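Local coordinates for MccB protein (Escherichia coli, PDB 6OM4) that probably uses ATP, as an E1-like adenylating enzyme, to attach a nucleotide to the N-formylated MccA peptide in the biosynthesis of the antibiotic microcin C7, at residues Tyr3-Tyr8 with Lys40-Phe45; Gly23-Tyr28 with Lys73-Ile78; Ile126-Ser131 with Thr156-Phe161. All coordinates share one frame; numbering follows the deposited sequence.

Contact 1: residues Tyr3-Tyr8 with Lys40-Phe45; sequences YILGRY and KTAYCF
Tyr3 meets Phe45 through its near end alone: Tyr3 CB lies 3.8 Å from Phe45 CD1, while its CG stands beside the backbone N (chi1 -72°) and carries the phenol away from the 40-45 segment, to an edge-to-face meeting with Phe69. The carbonyl of Tyr3 meets the same ring atom. Its O lies 3.6 Å from Phe45 CD1, in the plane of the ring, against the slightly positive C-H rim. At Ile4 the side chain leads off, yet its CA points a hydrogen at Phe45 O, with 3.4 Å between CA and O, and CG1 brushes the same oxygen at 3.6 Å. Strand 2-5 is the middle strand of a three-stranded antiparallel sheet, and its residues bond in turn to Ser49 (Tyr3) and to Ile79 (Ile4), in the strands on either side. Such a small sheet packed on helices is consistent with the winged-helix-like, peptide-binding N-terminal domain described for MccB. Leu5, next on the Tyr3 side, donates instead to Phe45: Leu5 N to Phe45 O measures 2.8 Å, nearly straight at hydrogen (160°) although the donor stands above the carbonyl plane. Phe45 O thus receives Leu5 N-H and the weaker CA-H of Ile4 together. Beyond the backbone, Leu5 reaches Ala42 of helix 32-43 with both methyls, CD1 resting 4.0 Å from Ala42 CB and CD2 4.0 Å from Ala42 O. Gly6, the first residue past the strand, keeps a backbone bond with Phe77, just ahead of strand 78-80.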
loop_
_atom_site.group_PDB
_atom_site.type_symbol
_atom_site.label_atom_id
_atom_site.label_comp_id
_atom_site.label_asym_id
_atom_site.label_seq_id
_atom_site.Cartn_x
_atom_site.Cartn_y
_atom_site.Cartn_z
ATOM N N TYR A 3 21.425 -21.034 7.516
ATOM C CA TYR A 3 21.174 -19.655 7.165
ATOM C C TYR A 3 21.763 -19.362 5.784
ATOM O O TYR A 3 22.742 -20.024 5.362
ATOM C CB TYR A 3 21.793 -18.720 8.203
ATOM C CG TYR A 3 21.047 -18.745 9.509
ATOM C CD1 TYR A 3 19.905 -17.992 9.673
ATOM C CD2 TYR A 3 21.481 -19.552 10.538
ATOM C CE1 TYR A 3 19.229 -17.990 10.890
ATOM C CE2 TYR A 3 20.808 -19.578 11.739
ATOM C CZ TYR A 3 19.672 -18.813 11.903
ATOM O OH TYR A 3 19.017 -18.812 13.101
ATOM N N ILE A 4 21.216 -18.333 5.117
ATOM C CA ILE A 4 21.691 -17.895 3.818
ATOM C C ILE A 4 21.676 -16.361 3.772
ATOM O O ILE A 4 20.821 -15.724 4.392
ATOM C CB ILE A 4 20.863 -18.511 2.671
ATOM C CG1 ILE A 4 21.508 -18.263 1.309
ATOM C CG2 ILE A 4 19.404 -18.084 2.674
ATOM C CD1 ILE A 4 20.997 -19.214 0.234
ATOM N N LEU A 5 22.652 -15.797 3.057
ATOM C CA LEU A 5 22.710 -14.360 2.817
ATOM C C LEU A 5 21.636 -13.991 1.794
ATOM O O LEU A 5 21.564 -14.583 0.727
ATOM C CB LEU A 5 24.096 -13.945 2.326
ATOM C CG LEU A 5 24.377 -12.431 2.292
ATOM C CD1 LEU A 5 24.484 -11.856 3.686
ATOM C CD2 LEU A 5 25.656 -12.132 1.562
ATOM N N GLY A 6 20.758 -13.046 2.158
ATOM C CA GLY A 6 19.767 -12.545 1.213
ATOM C C GLY A 6 20.427 -11.903 -0.008
ATOM O O GLY A 6 21.515 -11.309 0.088
ATOM N N ARG A 7 19.773 -12.007 -1.172
ATOM C CA ARG A 7 20.329 -11.494 -2.415
ATOM C C ARG A 7 20.265 -9.959 -2.398
ATOM O O ARG A 7 20.919 -9.305 -3.205
ATOM C CB ARG A 7 19.594 -12.058 -3.633
ATOM C CG ARG A 7 19.695 -13.570 -3.791
ATOM C CD ARG A 7 21.021 -14.056 -4.317
ATOM N NE ARG A 7 21.415 -13.479 -5.606
ATOM C CZ ARG A 7 21.234 -14.028 -6.800
ATOM N NH1 ARG A 7 20.721 -15.243 -6.912
ATOM N NH2 ARG A 7 21.514 -13.325 -7.888
ATOM N N TYR A 8 19.534 -9.399 -1.430
ATOM C CA TYR A 8 19.256 -7.937 -1.328
ATOM C C TYR A 8 20.311 -7.250 -0.462
ATOM O O TYR A 8 20.216 -6.037 -0.188
ATOM C CB TYR A 8 17.830 -7.656 -0.832
ATOM C CG TYR A 8 17.454 -8.493 0.352
ATOM C CD1 TYR A 8 17.832 -8.127 1.623
ATOM C CD2 TYR A 8 16.837 -9.714 0.171
ATOM C CE1 TYR A 8 17.577 -8.925 2.716
ATOM C CE2 TYR A 8 16.547 -10.522 1.252
ATOM C CZ TYR A 8 16.932 -10.137 2.521
ATOM O OH TYR A 8 16.628 -10.962 3.558
ATOM N N LYS A 40 33.372 -10.743 6.177
ATOM C CA LYS A 40 33.893 -12.119 6.235
ATOM C C LYS A 40 32.806 -13.068 6.743
ATOM O O LYS A 40 32.662 -14.180 6.227
ATOM C CB LYS A 40 35.132 -12.203 7.138
ATOM C CG LYS A 40 36.379 -11.492 6.623
ATOM C CD LYS A 40 37.453 -11.420 7.724
ATOM C CE LYS A 40 38.849 -11.204 7.190
ATOM N NZ LYS A 40 39.879 -11.406 8.242
ATOM N N THR A 41 32.014 -12.627 7.726
ATOM C CA THR A 41 30.925 -13.416 8.265
ATOM C C THR A 41 29.848 -13.636 7.188
ATOM O O THR A 41 29.407 -14.764 6.953
ATOM C CB THR A 41 30.349 -12.784 9.540
ATOM O OG1 THR A 41 31.416 -12.686 10.489
ATOM C CG2 THR A 41 29.201 -13.558 10.158
ATOM N N ALA A 42 29.435 -12.559 6.533
ATOM C CA ALA A 42 28.414 -12.572 5.507
ATOM C C ALA A 42 28.771 -13.594 4.425
ATOM O O ALA A 42 27.916 -14.428 3.984
ATOM C CB ALA A 42 28.273 -11.199 4.919
ATOM N N TYR A 43 30.046 -13.573 4.044
ATOM C CA TYR A 43 30.546 -14.384 2.957
ATOM C C TYR A 43 30.383 -15.881 3.248
ATOM O O TYR A 43 30.153 -16.662 2.307
ATOM C CB TYR A 43 31.992 -13.996 2.682
ATOM C CG TYR A 43 32.653 -14.722 1.536
ATOM C CD1 TYR A 43 32.479 -14.285 0.230
ATOM C CD2 TYR A 43 33.505 -15.782 1.767
ATOM C CE1 TYR A 43 33.150 -14.880 -0.826
ATOM C CE2 TYR A 43 34.175 -16.398 0.716
ATOM C CZ TYR A 43 33.988 -15.951 -0.581
ATOM O OH TYR A 43 34.638 -16.552 -1.628
ATOM N N CYS A 44 30.452 -16.276 4.532
ATOM C CA CYS A 44 30.262 -17.667 4.914
ATOM C C CYS A 44 28.872 -18.185 4.559
ATOM O O CYS A 44 28.671 -19.392 4.537
ATOM C CB CYS A 44 30.440 -17.863 6.410
ATOM S SG CYS A 44 32.137 -17.527 6.931
ATOM N N PHE A 45 27.900 -17.292 4.381
ATOM C CA PHE A 45 26.517 -17.720 4.206
ATOM C C PHE A 45 26.024 -17.517 2.768
ATOM O O PHE A 45 24.838 -17.502 2.581
ATOM C CB PHE A 45 25.621 -16.988 5.221
ATOM C CG PHE A 45 25.942 -17.320 6.649
ATOM C CD1 PHE A 45 25.439 -18.469 7.242
ATOM C CD2 PHE A 45 26.828 -16.541 7.374
ATOM C CE1 PHE A 45 25.800 -18.811 8.543
ATOM C CE2 PHE A 45 27.189 -16.885 8.663
ATOM C CZ PHE A 45 26.650 -17.999 9.259
#

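Contact 2: residues Gly23-Tyr28 with Lys73-Ile78; sequences GGKEQY and KENFFI
Lys25 lays its aliphatic chain against the end of helix 62-74, and here the packing is tight: Lys25 CD is 3.4 Å from Asn75 O, and Lys25 O is 3.4 Å from Phe77 CZ. Buried Asn75 and Phe77 form the floor, with Asn75 CB seated over the centre of the Phe77 ring. The helix stops in a Schellman motif, Phe76 taking positive phi (59°), which brings Asn75 and the rings of Phe76 and Phe77 up to the hairpin loop before strand 27-29. Phe76 itself belongs to the looser margin. Lys25 CE reaches only its rim, near the ring plane, 3.8 Å from CD2. Gln27 is also partly exposed; its chain bends at chi2 (-65°), folding the amide back to where Gln27 NE2 donates to Lys25 O at 3.2 Å, from well above that carbonyl's plane. Gln27 NE2 is also 3.2 Å from Asn75 OD1, the two amide planes being 30° apart. Since Asn75 ND2 is bonded to Phe71 O and Lys25 NZ makes a cation-pi contact with Tyr102, those two polar ends are engaged elsewhere; methylene, ring and carbonyl contacts carry much of the junction, with the Gln27-Asn75 amide pair beside them.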
loop_
_atom_site.group_PDB
_atom_site.type_symbol
_atom_site.label_atom_id
_atom_site.label_comp_id
_atom_site.label_asym_id
_atom_site.label_seq_id
_atom_site.Cartn_x
_atom_site.Cartn_y
_atom_site.Cartn_z
ATOM N N GLY A 23 18.363 0.287 1.862
ATOM C CA GLY A 23 16.975 0.582 2.286
ATOM C C GLY A 23 16.923 0.975 3.755
ATOM O O GLY A 23 17.930 1.428 4.284
ATOM N N GLY A 24 15.741 0.841 4.374
ATOM C CA GLY A 24 15.469 1.228 5.776
ATOM C C GLY A 24 16.448 0.623 6.776
ATOM O O GLY A 24 16.782 1.278 7.783
ATOM N N LYS A 25 16.945 -0.585 6.478
ATOM C CA LYS A 25 17.847 -1.322 7.408
ATOM C C LYS A 25 19.337 -1.140 7.065
ATOM O O LYS A 25 20.198 -1.756 7.689
ATOM C CB LYS A 25 17.461 -2.800 7.420
ATOM C CG LYS A 25 16.159 -3.033 8.170
ATOM C CD LYS A 25 15.642 -4.416 8.014
ATOM C CE LYS A 25 14.155 -4.521 8.207
ATOM N NZ LYS A 25 13.440 -4.041 7.004
ATOM N N GLU A 26 19.652 -0.254 6.122
ATOM C CA GLU A 26 21.069 0.018 5.812
ATOM C C GLU A 26 21.795 0.452 7.086
ATOM O O GLU A 26 21.279 1.251 7.851
ATOM C CB GLU A 26 21.147 1.108 4.736
ATOM C CG GLU A 26 22.544 1.660 4.479
ATOM C CD GLU A 26 22.531 3.071 3.898
ATOM O OE1 GLU A 26 22.702 3.148 2.675
ATOM O OE2 GLU A 26 22.304 4.056 4.667
ATOM N N GLN A 27 22.960 -0.136 7.333
ATOM C CA GLN A 27 23.764 0.198 8.507
ATOM C C GLN A 27 25.101 0.802 8.100
ATOM O O GLN A 27 25.845 0.233 7.287
ATOM C CB GLN A 27 24.057 -1.072 9.279
ATOM C CG GLN A 27 22.805 -1.771 9.768
ATOM C CD GLN A 27 22.091 -0.909 10.775
ATOM O OE1 GLN A 27 22.724 -0.288 11.633
ATOM N NE2 GLN A 27 20.769 -0.868 10.679
ATOM N N TYR A 28 25.423 1.949 8.707
ATOM C CA TYR A 28 26.742 2.495 8.632
ATOM C C TYR A 28 27.540 1.956 9.818
ATOM O O TYR A 28 27.140 2.153 10.988
ATOM C CB TYR A 28 26.711 4.028 8.616
ATOM C CG TYR A 28 28.068 4.692 8.668
ATOM C CD1 TYR A 28 29.018 4.493 7.681
ATOM C CD2 TYR A 28 28.409 5.546 9.713
ATOM C CE1 TYR A 28 30.273 5.085 7.726
ATOM C CE2 TYR A 28 29.655 6.156 9.769
ATOM C CZ TYR A 28 30.586 5.930 8.772
ATOM O OH TYR A 28 31.813 6.543 8.811
ATOM N N LYS A 73 21.789 -11.016 11.344
ATOM C CA LYS A 73 20.494 -11.576 11.643
ATOM C C LYS A 73 19.460 -10.503 11.993
ATOM O O LYS A 73 18.296 -10.590 11.564
ATOM C CB LYS A 73 20.578 -12.509 12.858
ATOM C CG LYS A 73 21.094 -13.913 12.622
ATOM C CD LYS A 73 20.791 -14.796 13.844
ATOM C CE LYS A 73 19.583 -15.681 13.650
ATOM N NZ LYS A 73 18.492 -14.963 12.957
ATOM N N GLU A 74 19.825 -9.554 12.870
ATOM C CA GLU A 74 18.834 -8.610 13.407
ATOM C C GLU A 74 18.382 -7.628 12.318
ATOM O O GLU A 74 17.355 -6.978 12.477
ATOM C CB GLU A 74 19.391 -7.918 14.652
ATOM C CG GLU A 74 20.412 -6.839 14.344
ATOM C CD GLU A 74 21.127 -6.269 15.560
ATOM O OE1 GLU A 74 20.806 -6.691 16.690
ATOM O OE2 GLU A 74 22.058 -5.420 15.366
ATOM N N ASN A 75 19.143 -7.536 11.226
ATOM C CA ASN A 75 18.751 -6.728 10.068
ATOM C C ASN A 75 18.125 -7.585 8.944
ATOM O O ASN A 75 17.838 -7.048 7.883
ATOM C CB ASN A 75 19.954 -5.928 9.583
ATOM C CG ASN A 75 20.347 -4.859 10.580
ATOM O OD1 ASN A 75 19.622 -3.886 10.763
ATOM N ND2 ASN A 75 21.479 -5.036 11.217
ATOM N N PHE A 76 17.938 -8.894 9.165
ATOM C CA PHE A 76 17.430 -9.842 8.131
ATOM C C PHE A 76 18.338 -9.877 6.898
ATOM O O PHE A 76 17.901 -10.269 5.797
ATOM C CB PHE A 76 15.952 -9.567 7.801
ATOM C CG PHE A 76 15.145 -9.343 9.047
ATOM C CD1 PHE A 76 15.039 -10.353 9.986
ATOM C CD2 PHE A 76 14.575 -8.128 9.300
ATOM C CE1 PHE A 76 14.354 -10.139 11.167
ATOM C CE2 PHE A 76 13.835 -7.930 10.455
ATOM C CZ PHE A 76 13.765 -8.929 11.400
ATOM N N PHE A 77 19.648 -9.627 7.091
ATOM C CA PHE A 77 20.629 -9.771 6.019
ATOM C C PHE A 77 20.966 -11.247 5.793
ATOM O O PHE A 77 21.229 -11.678 4.664
ATOM C CB PHE A 77 21.867 -8.949 6.328
ATOM C CG PHE A 77 21.652 -7.457 6.421
ATOM C CD1 PHE A 77 20.616 -6.823 5.760
ATOM C CD2 PHE A 77 22.572 -6.686 7.104
ATOM C CE1 PHE A 77 20.482 -5.445 5.810
ATOM C CE2 PHE A 77 22.436 -5.306 7.155
ATOM C CZ PHE A 77 21.398 -4.686 6.503
ATOM N N ILE A 78 20.976 -12.007 6.882
ATOM C CA ILE A 78 20.956 -13.469 6.766
ATOM C C ILE A 78 19.589 -13.947 7.254
ATOM O O ILE A 78 19.023 -13.388 8.221
ATOM C CB ILE A 78 22.136 -14.164 7.481
ATOM C CG1 ILE A 78 22.161 -13.906 8.974
ATOM C CG2 ILE A 78 23.480 -13.819 6.828
ATOM C CD1 ILE A 78 23.163 -14.770 9.690
#

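Contact 3: residues Ile126-Ser131 with Thr156-Phe161; sequences IGNHVS and TRQVLF. With POP (pyrophosphate 2-), chain G; ND7 (5'-O-[(S)-amino(hydroxy)phosphoryl]adenosine), chain M.
Asn128 supplies the one clear hydrogen bond between helix 125-136 and the loop 156-161: Leu160 N donates to Asn128 OD1 at 2.9 Å, 155° at the hydrogen and in the carbonyl plane. Because Asn128 ND2 is bonded in turn to Gly124 O, both ends of the amide are engaged and its rotation is fixed. Leu160 is the third residue of the type I turn Gln158-Phe161; the turn closes itself by Phe161 N to Gln158 O, which leaves the Leu160 N-H for Asn128.

Among the aromatic contacts, the Asn128 amide stands almost perpendicular (89°) to the Phe161 ring, with OD1 over the ring centre and ND2 3.6 Å from Phe161 CZ. His129 is approached in two ways. Val159 CG1 sits over one face as a CH-pi contact, 3.7 Å from the ring centroid, whereas Arg157 O comes in at the edge, 3.1 Å from His129 CE1. Leu160 CD1 packs loosely against Asn128 O and Ser131 OG.

The remaining interactions belong to the ligands of this Rossmann-like ThiF domain. Arg157 NH2 has three acceptors for its two hydrogens, so at least one is shared and the bonds are bent: O1 of pyrophosphate at 3.0 Å, its bridging O at 3.2 Å, and O2A of the phosphoramidate nucleotide at 3.0 Å. Gln158 runs out straight beyond CG (chi2 -178°), bringing NE2 to 2.9 Å from pyrophosphate O4; its OE1 is bonded to Lys170 NZ, which settles the orientation of the amide, and NE2 lies over one face of the Arg157 guanidinium. Through Asn128 the helix probably helps to position the loop, as a second shell. Those donors would probably steady negative charge on both groups as the bond to pyrophosphate is broken in adenylation.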
loop_
_atom_site.group_PDB
_atom_site.type_symbol
_atom_site.label_atom_id
_atom_site.label_comp_id
_atom_site.label_asym_id
_atom_site.label_seq_id
_atom_site.Cartn_x
_atom_site.Cartn_y
_atom_site.Cartn_z
ATOM N N ILE A 126 -6.829 6.385 -9.467
ATOM C CA ILE A 126 -6.349 5.598 -8.349
ATOM C C ILE A 126 -6.624 4.113 -8.592
ATOM O O ILE A 126 -5.739 3.249 -8.401
ATOM C CB ILE A 126 -6.948 6.095 -7.028
ATOM C CG1 ILE A 126 -6.493 7.526 -6.720
ATOM C CG2 ILE A 126 -6.685 5.112 -5.899
ATOM C CD1 ILE A 126 -5.028 7.738 -6.521
ATOM N N GLY A 127 -7.834 3.792 -9.015
ATOM C CA GLY A 127 -8.228 2.408 -9.203
ATOM C C GLY A 127 -7.371 1.664 -10.213
ATOM O O GLY A 127 -7.031 0.481 -10.037
ATOM N N ASN A 128 -7.022 2.324 -11.321
ATOM C CA ASN A 128 -6.174 1.754 -12.320
ATOM C C ASN A 128 -4.836 1.309 -11.702
ATOM O O ASN A 128 -4.379 0.210 -11.913
ATOM C CB ASN A 128 -5.849 2.739 -13.442
ATOM C CG ASN A 128 -6.749 2.631 -14.655
ATOM O OD1 ASN A 128 -6.272 2.341 -15.750
ATOM N ND2 ASN A 128 -8.023 2.928 -14.493
ATOM N N HIS A 129 -4.199 2.210 -10.969
ATOM C CA HIS A 129 -2.861 1.973 -10.514
ATOM C C HIS A 129 -2.846 0.956 -9.376
ATOM O O HIS A 129 -1.965 0.099 -9.354
ATOM C CB HIS A 129 -2.181 3.274 -10.099
ATOM C CG HIS A 129 -1.453 3.893 -11.246
ATOM N ND1 HIS A 129 -2.044 4.731 -12.166
ATOM C CD2 HIS A 129 -0.193 3.730 -11.647
ATOM C CE1 HIS A 129 -1.147 5.070 -13.077
ATOM N NE2 HIS A 129 -0.011 4.464 -12.788
ATOM N N VAL A 130 -3.823 1.027 -8.480
ATOM C CA VAL A 130 -3.887 0.053 -7.376
ATOM C C VAL A 130 -4.165 -1.340 -7.942
ATOM O O VAL A 130 -3.496 -2.309 -7.548
ATOM C CB VAL A 130 -4.969 0.447 -6.339
ATOM C CG1 VAL A 130 -5.220 -0.643 -5.292
ATOM C CG2 VAL A 130 -4.611 1.746 -5.672
ATOM N N SER A 131 -5.184 -1.462 -8.793
ATOM C CA SER A 131 -5.577 -2.786 -9.308
ATOM C C SER A 131 -4.400 -3.521 -9.972
ATOM O O SER A 131 -4.252 -4.728 -9.780
ATOM C CB SER A 131 -6.798 -2.718 -10.214
ATOM O OG SER A 131 -6.488 -2.134 -11.471
ATOM N N THR A 156 -4.235 10.519 -19.273
ATOM C CA THR A 156 -3.076 11.084 -18.534
ATOM C C THR A 156 -2.679 10.245 -17.303
ATOM O O THR A 156 -1.501 10.144 -17.033
ATOM C CB THR A 156 -3.339 12.529 -18.104
ATOM O OG1 THR A 156 -4.523 12.640 -17.297
ATOM C CG2 THR A 156 -3.456 13.421 -19.315
ATOM N N ARG A 157 -3.647 9.638 -16.599
ATOM C CA ARG A 157 -3.452 8.941 -15.299
ATOM C C ARG A 157 -3.851 7.449 -15.351
ATOM O O ARG A 157 -3.313 6.628 -14.556
ATOM C CB ARG A 157 -4.324 9.590 -14.204
ATOM C CG ARG A 157 -4.105 11.092 -14.011
ATOM C CD ARG A 157 -5.291 11.881 -13.441
ATOM N NE ARG A 157 -6.589 11.214 -13.573
ATOM C CZ ARG A 157 -7.619 11.578 -14.336
ATOM N NH1 ARG A 157 -7.482 12.008 -15.601
ATOM N NH2 ARG A 157 -8.804 11.506 -13.752
ATOM N N GLN A 158 -4.806 7.086 -16.230
ATOM C CA GLN A 158 -5.530 5.819 -16.140
ATOM C C GLN A 158 -4.816 4.840 -17.064
ATOM O O GLN A 158 -5.201 4.641 -18.202
ATOM C CB GLN A 158 -7.026 6.019 -16.406
ATOM C CG GLN A 158 -7.629 6.951 -15.367
ATOM C CD GLN A 158 -9.104 7.273 -15.369
ATOM O OE1 GLN A 158 -9.928 6.548 -15.904
ATOM N NE2 GLN A 158 -9.440 8.429 -14.812
ATOM N N VAL A 159 -3.724 4.294 -16.521
ATOM C CA VAL A 159 -2.620 3.737 -17.245
ATOM C C VAL A 159 -3.014 2.474 -18.011
ATOM O O VAL A 159 -2.348 2.118 -18.929
ATOM C CB VAL A 159 -1.435 3.484 -16.288
ATOM C CG1 VAL A 159 -1.726 2.432 -15.236
ATOM C CG2 VAL A 159 -0.183 3.161 -17.071
ATOM N N LEU A 160 -4.092 1.794 -17.601
ATOM C CA LEU A 160 -4.473 0.589 -18.313
ATOM C C LEU A 160 -5.285 0.857 -19.580
ATOM O O LEU A 160 -5.454 -0.113 -20.399
ATOM C CB LEU A 160 -5.250 -0.303 -17.374
ATOM C CG LEU A 160 -4.524 -0.708 -16.098
ATOM C CD1 LEU A 160 -5.461 -1.526 -15.247
ATOM C CD2 LEU A 160 -3.248 -1.473 -16.412
ATOM N N PHE A 161 -5.588 2.131 -19.872
ATOM C CA PHE A 161 -6.450 2.503 -20.987
ATOM C C PHE A 161 -5.597 3.032 -22.147
ATOM O O PHE A 161 -4.640 3.750 -21.953
ATOM C CB PHE A 161 -7.499 3.542 -20.591
ATOM C CG PHE A 161 -8.416 3.163 -19.448
ATOM C CD1 PHE A 161 -8.704 1.845 -19.189
ATOM C CD2 PHE A 161 -9.011 4.141 -18.660
ATOM C CE1 PHE A 161 -9.547 1.497 -18.138
ATOM C CE2 PHE A 161 -9.827 3.795 -17.590
ATOM C CZ PHE A 161 -10.103 2.478 -17.344
HETATM P P1 POP G . -12.144 12.936 -14.446
HETATM O O1 POP G . -10.758 13.491 -14.771
HETATM O O2 POP G . -12.542 13.118 -12.992
HETATM O O3 POP G . -13.255 13.327 -15.412
HETATM O O POP G . -11.876 11.371 -14.674
HETATM P P2 POP G . -12.906 10.161 -14.299
HETATM O O4 POP G . -12.054 9.036 -13.793
HETATM O O5 POP G . -13.899 10.653 -13.295
HETATM O O6 POP G . -13.508 9.714 -15.559
HETATM O O1A ND7 M . -11.995 10.694 -11.204
HETATM P PA ND7 M . -10.989 9.657 -10.796
HETATM O O2A ND7 M . -9.743 9.501 -11.657
HETATM N N3A ND7 M . -10.537 10.120 -9.226
HETATM O "O5'" ND7 M . -11.601 8.199 -10.681
HETATM C "C5'" ND7 M . -12.810 8.077 -9.870
HETATM C "C4'" ND7 M . -13.518 6.801 -10.393
HETATM C "C3'" ND7 M . -14.166 7.124 -11.782
HETATM O "O3'" ND7 M . -13.866 6.183 -12.738
HETATM C "C2'" ND7 M . -15.690 7.299 -11.372
HETATM O "O2'" ND7 M . -16.571 6.803 -12.453
HETATM C "C1'" ND7 M . -15.857 6.516 -10.298
HETATM O "O4'" ND7 M . -14.435 6.515 -9.522
HETATM N N9 ND7 M . -16.809 6.945 -9.312
HETATM C C4 ND7 M . -17.803 6.182 -8.778
HETATM C C5 ND7 M . -18.457 6.944 -7.877
HETATM N N7 ND7 M . -17.867 8.161 -7.840
HETATM C C8 ND7 M . -16.867 8.137 -8.699
HETATM N N3 ND7 M . -18.177 4.908 -9.022
HETATM C C2 ND7 M . -19.176 4.406 -8.360
HETATM N N1 ND7 M . -19.855 5.142 -7.473
HETATM C C6 ND7 M . -19.521 6.377 -7.208
HETATM N N6 ND7 M . -20.276 7.154 -6.241
#

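Overall arrangement
From the N terminus, strand 2-5 is met by the chain returning at 40-45, so contact 1 closes a loop holding a hairpin sheet and most of helix 32-43. Contact 2 opens inside that loop, at 23-28, and closes beyond it at 73-78; the two therefore cross. They also touch: Tyr8 OH lies 2.7 Å from Phe76 O, a probable hydrogen bond. Contact 1 joins the sheet of strand 2-5 to helix 32-43, and contact 2 the sheet of strand 27-29 to the end of helix 62-74. Contact 3 follows in series within the domain of the large mixed sheet, joining helix 125-136 to the loop after strand 141-146, its centre about 39 Å and about 34 Å from those of contacts 1 and 2.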